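Allantoicase (Saccharomyces cerevisiae, PDB 1O59) catalyses the hydrolysis of allantoate to (S)-ureidoglycolate and urea, a step of allantoin degradation that lets yeast use purines as secondary nitrogen sources. Local coordinates at residues A[28-38]-A[98-109]. Numbering follows the deposited sequence.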
# COMPACT_ATOMS: atom_id res chain seq x y z
N ILE A 28 -4.86 -11.03 -1.57
CA ILE A 28 -3.85 -10.11 -1.01
C ILE A 28 -4.38 -9.38 0.22
O ILE A 28 -3.77 -9.41 1.29
CB ILE A 28 -3.38 -9.12 -2.12
CG1 ILE A 28 -2.63 -9.89 -3.22
CG2 ILE A 28 -2.53 -8.03 -1.57
CD1 ILE A 28 -1.42 -10.76 -2.72
N ILE A 29 -5.55 -8.80 0.08
CA ILE A 29 -6.09 -7.89 1.07
C ILE A 29 -7.05 -8.57 2.04
O ILE A 29 -6.81 -8.56 3.23
CB ILE A 29 -6.79 -6.73 0.37
CG1 ILE A 29 -5.78 -5.96 -0.47
CG2 ILE A 29 -7.42 -5.80 1.38
CD1 ILE A 29 -6.42 -5.10 -1.56
N SER A 30 -8.13 -9.14 1.54
CA SER A 30 -9.15 -9.69 2.42
C SER A 30 -8.60 -10.87 3.19
O SER A 30 -8.87 -11.01 4.38
CB SER A 30 -10.43 -10.15 1.67
OG SER A 30 -10.88 -9.21 0.69
N LYS A 31 -7.86 -11.74 2.52
CA LYS A 31 -7.37 -12.95 3.19
C LYS A 31 -6.08 -12.69 3.94
O LYS A 31 -5.93 -13.08 5.09
CB LYS A 31 -7.19 -14.10 2.21
CG LYS A 31 -8.49 -14.64 1.67
CD LYS A 31 -8.31 -16.01 1.00
CE LYS A 31 -9.27 -16.18 -0.17
NZ LYS A 31 -9.47 -17.62 -0.51
N ASN A 32 -5.13 -12.04 3.29
CA ASN A 32 -3.81 -11.94 3.88
C ASN A 32 -3.55 -10.59 4.54
O ASN A 32 -2.48 -10.39 5.09
CB ASN A 32 -2.72 -12.27 2.84
CG ASN A 32 -2.70 -13.75 2.45
OD1 ASN A 32 -2.07 -14.58 3.10
ND2 ASN A 32 -3.40 -14.07 1.37
N LYS A 33 -4.52 -9.68 4.47
CA LYS A 33 -4.45 -8.39 5.16
C LYS A 33 -3.19 -7.61 4.77
O LYS A 33 -2.56 -6.96 5.61
CB LYS A 33 -4.50 -8.58 6.69
CG LYS A 33 -5.55 -9.60 7.20
CD LYS A 33 -7.01 -9.29 6.76
CE LYS A 33 -8.00 -10.38 7.28
NZ LYS A 33 -9.42 -9.94 7.19
N ALA A 34 -2.83 -7.67 3.49
CA ALA A 34 -1.56 -7.16 3.05
C ALA A 34 -1.66 -5.82 2.35
O ALA A 34 -2.72 -5.45 1.82
CB ALA A 34 -0.91 -8.14 2.14
N VAL A 35 -0.52 -5.13 2.32
CA VAL A 35 -0.35 -3.81 1.69
C VAL A 35 0.99 -3.78 0.95
O VAL A 35 1.84 -4.64 1.18
CB VAL A 35 -0.37 -2.69 2.75
CG1 VAL A 35 -1.71 -2.65 3.50
CG2 VAL A 35 0.81 -2.85 3.74
N ASP A 36 1.16 -2.79 0.08
CA ASP A 36 2.44 -2.56 -0.62
C ASP A 36 3.46 -1.92 0.33
O ASP A 36 3.50 -0.67 0.52
CB ASP A 36 2.23 -1.72 -1.87
CG ASP A 36 3.52 -1.37 -2.58
OD1 ASP A 36 4.52 -2.12 -2.40
OD2 ASP A 36 3.60 -0.37 -3.36
N VAL A 37 4.29 -2.78 0.92
CA VAL A 37 5.17 -2.36 1.98
C VAL A 37 6.41 -1.63 1.47
O VAL A 37 7.17 -1.10 2.28
CB VAL A 37 5.61 -3.56 2.86
CG1 VAL A 37 4.41 -4.18 3.58
CG2 VAL A 37 6.37 -4.61 2.01
N ILE A 38 6.62 -1.63 0.14
CA ILE A 38 7.73 -0.89 -0.48
C ILE A 38 7.31 0.39 -1.20
O ILE A 38 8.18 1.10 -1.72
CB ILE A 38 8.54 -1.77 -1.45
CG1 ILE A 38 7.69 -2.19 -2.66
CG2 ILE A 38 9.10 -2.96 -0.71
CD1 ILE A 38 8.40 -3.10 -3.63
N ILE A 98 15.50 -2.16 -1.64
CA ILE A 98 14.45 -1.26 -1.15
C ILE A 98 14.11 -1.56 0.29
O ILE A 98 13.80 -2.70 0.65
CB ILE A 98 13.17 -1.37 -1.99
CG1 ILE A 98 13.45 -1.16 -3.48
CG2 ILE A 98 12.18 -0.30 -1.56
CD1 ILE A 98 12.42 -1.81 -4.38
N LYS A 99 14.17 -0.51 1.11
CA LYS A 99 13.78 -0.59 2.47
C LYS A 99 12.28 -0.34 2.55
O LYS A 99 11.77 0.58 1.92
CB LYS A 99 14.53 0.43 3.29
CG LYS A 99 14.36 0.23 4.76
CD LYS A 99 15.29 1.05 5.59
CE LYS A 99 14.93 0.82 7.09
NZ LYS A 99 15.56 1.83 8.02
N MSE A 100 11.57 -1.18 3.29
CA MSE A 100 10.13 -0.97 3.47
C MSE A 100 9.87 0.30 4.28
O MSE A 100 10.71 0.75 5.06
CB MSE A 100 9.48 -2.12 4.26
CG MSE A 100 9.61 -3.48 3.63
SE MSE A 100 8.96 -4.86 4.82
CE MSE A 100 9.55 -6.21 3.85
N GLY A 101 8.66 0.82 4.12
CA GLY A 101 8.24 1.97 4.89
C GLY A 101 7.67 1.54 6.22
O GLY A 101 7.64 2.30 7.15
N VAL A 102 7.21 0.30 6.30
CA VAL A 102 6.83 -0.31 7.58
C VAL A 102 8.06 -0.96 8.22
O VAL A 102 9.07 -1.19 7.56
CB VAL A 102 5.73 -1.35 7.40
CG1 VAL A 102 4.51 -0.68 6.83
CG2 VAL A 102 6.21 -2.51 6.49
N ALA A 103 7.96 -1.26 9.50
CA ALA A 103 9.08 -1.81 10.27
C ALA A 103 9.51 -3.24 9.86
O ALA A 103 10.70 -3.58 10.00
CB ALA A 103 8.71 -1.80 11.74
N ALA A 104 8.54 -4.05 9.42
CA ALA A 104 8.75 -5.44 9.06
C ALA A 104 7.45 -6.05 8.52
O ALA A 104 6.35 -5.59 8.82
CB ALA A 104 9.22 -6.22 10.26
N ALA A 105 7.56 -7.09 7.71
CA ALA A 105 6.40 -7.77 7.17
C ALA A 105 6.69 -9.21 6.71
O ALA A 105 7.82 -9.55 6.34
CB ALA A 105 5.83 -6.95 6.01
N HIS A 106 5.64 -10.02 6.72
CA HIS A 106 5.62 -11.33 6.05
C HIS A 106 5.08 -11.15 4.61
O HIS A 106 4.05 -10.51 4.42
CB HIS A 106 4.70 -12.28 6.82
CG HIS A 106 5.19 -12.63 8.19
ND1 HIS A 106 4.81 -11.95 9.32
CD2 HIS A 106 5.99 -13.63 8.63
CE1 HIS A 106 5.36 -12.50 10.39
NE2 HIS A 106 6.09 -13.52 9.99
N ILE A 107 5.76 -11.69 3.59
CA ILE A 107 5.39 -11.42 2.17
C ILE A 107 4.44 -12.45 1.58
O ILE A 107 4.60 -13.64 1.79
CB ILE A 107 6.66 -11.33 1.29
CG1 ILE A 107 7.63 -10.31 1.87
CG2 ILE A 107 6.30 -10.94 -0.13
CD1 ILE A 107 7.00 -8.88 2.07
N ILE A 108 3.44 -11.97 0.85
CA ILE A 108 2.45 -12.85 0.20
C ILE A 108 2.50 -12.80 -1.34
O ILE A 108 2.24 -13.79 -2.01
CB ILE A 108 1.00 -12.54 0.70
CG1 ILE A 108 -0.02 -13.39 -0.06
CG2 ILE A 108 0.65 -11.05 0.61
CD1 ILE A 108 0.17 -14.90 0.17
N GLY A 109 2.82 -11.63 -1.89
CA GLY A 109 2.79 -11.49 -3.34
C GLY A 109 3.26 -10.15 -3.77
O GLY A 109 3.91 -9.44 -3.01
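Gly101 N donates a hydrogen bond to Val37 O at 3.0 Å, with an N-H...O angle of 157°. This bond ties the end of segment 28-38 to the loop 100-104, which leads from strand 94-99 of one antiparallel sheet to strand 105-113 of another. The Val37 side chain packs against this loop and the start of strand 105-113. Its CG1 meets Val102 CG2 at 3.8 Å and also touches Ala105 CB. CG2 lies between the backbone N and the carbonyl carbon (CG1 at chi1 -64°), and from there it reaches Met100 CG at 3.8 Å. Met100, a selenomethionine, runs alongside Val37 and points the same way; its SE also lies against Val37 CG2. Next along the chain, Ile38 CB rests on Ile98 CG2 at 3.9 Å.

A second apolar patch forms around Ile108. Its CG2 packs on Ala34 CB at 3.6 Å and on Ile28 CD1. Its CG1, anti to the backbone N (chi1 176°), lies over the face of the Asn32 amide, 3.7 Å from Asn32 CG. Asn32 ND2 hydrogen-bonds to Ile27 O, which helps hold the amide in place.

The contact is largely buried, where two sheets join, consistent with a galactose-binding-like beta sandwich. Ile108 and Gly109 form a classic beta bulge opposite Tyr193 of strand 186-196. That strand also pairs with strand 35-36, and helix 21-31 packs beside the bulge through Ile28.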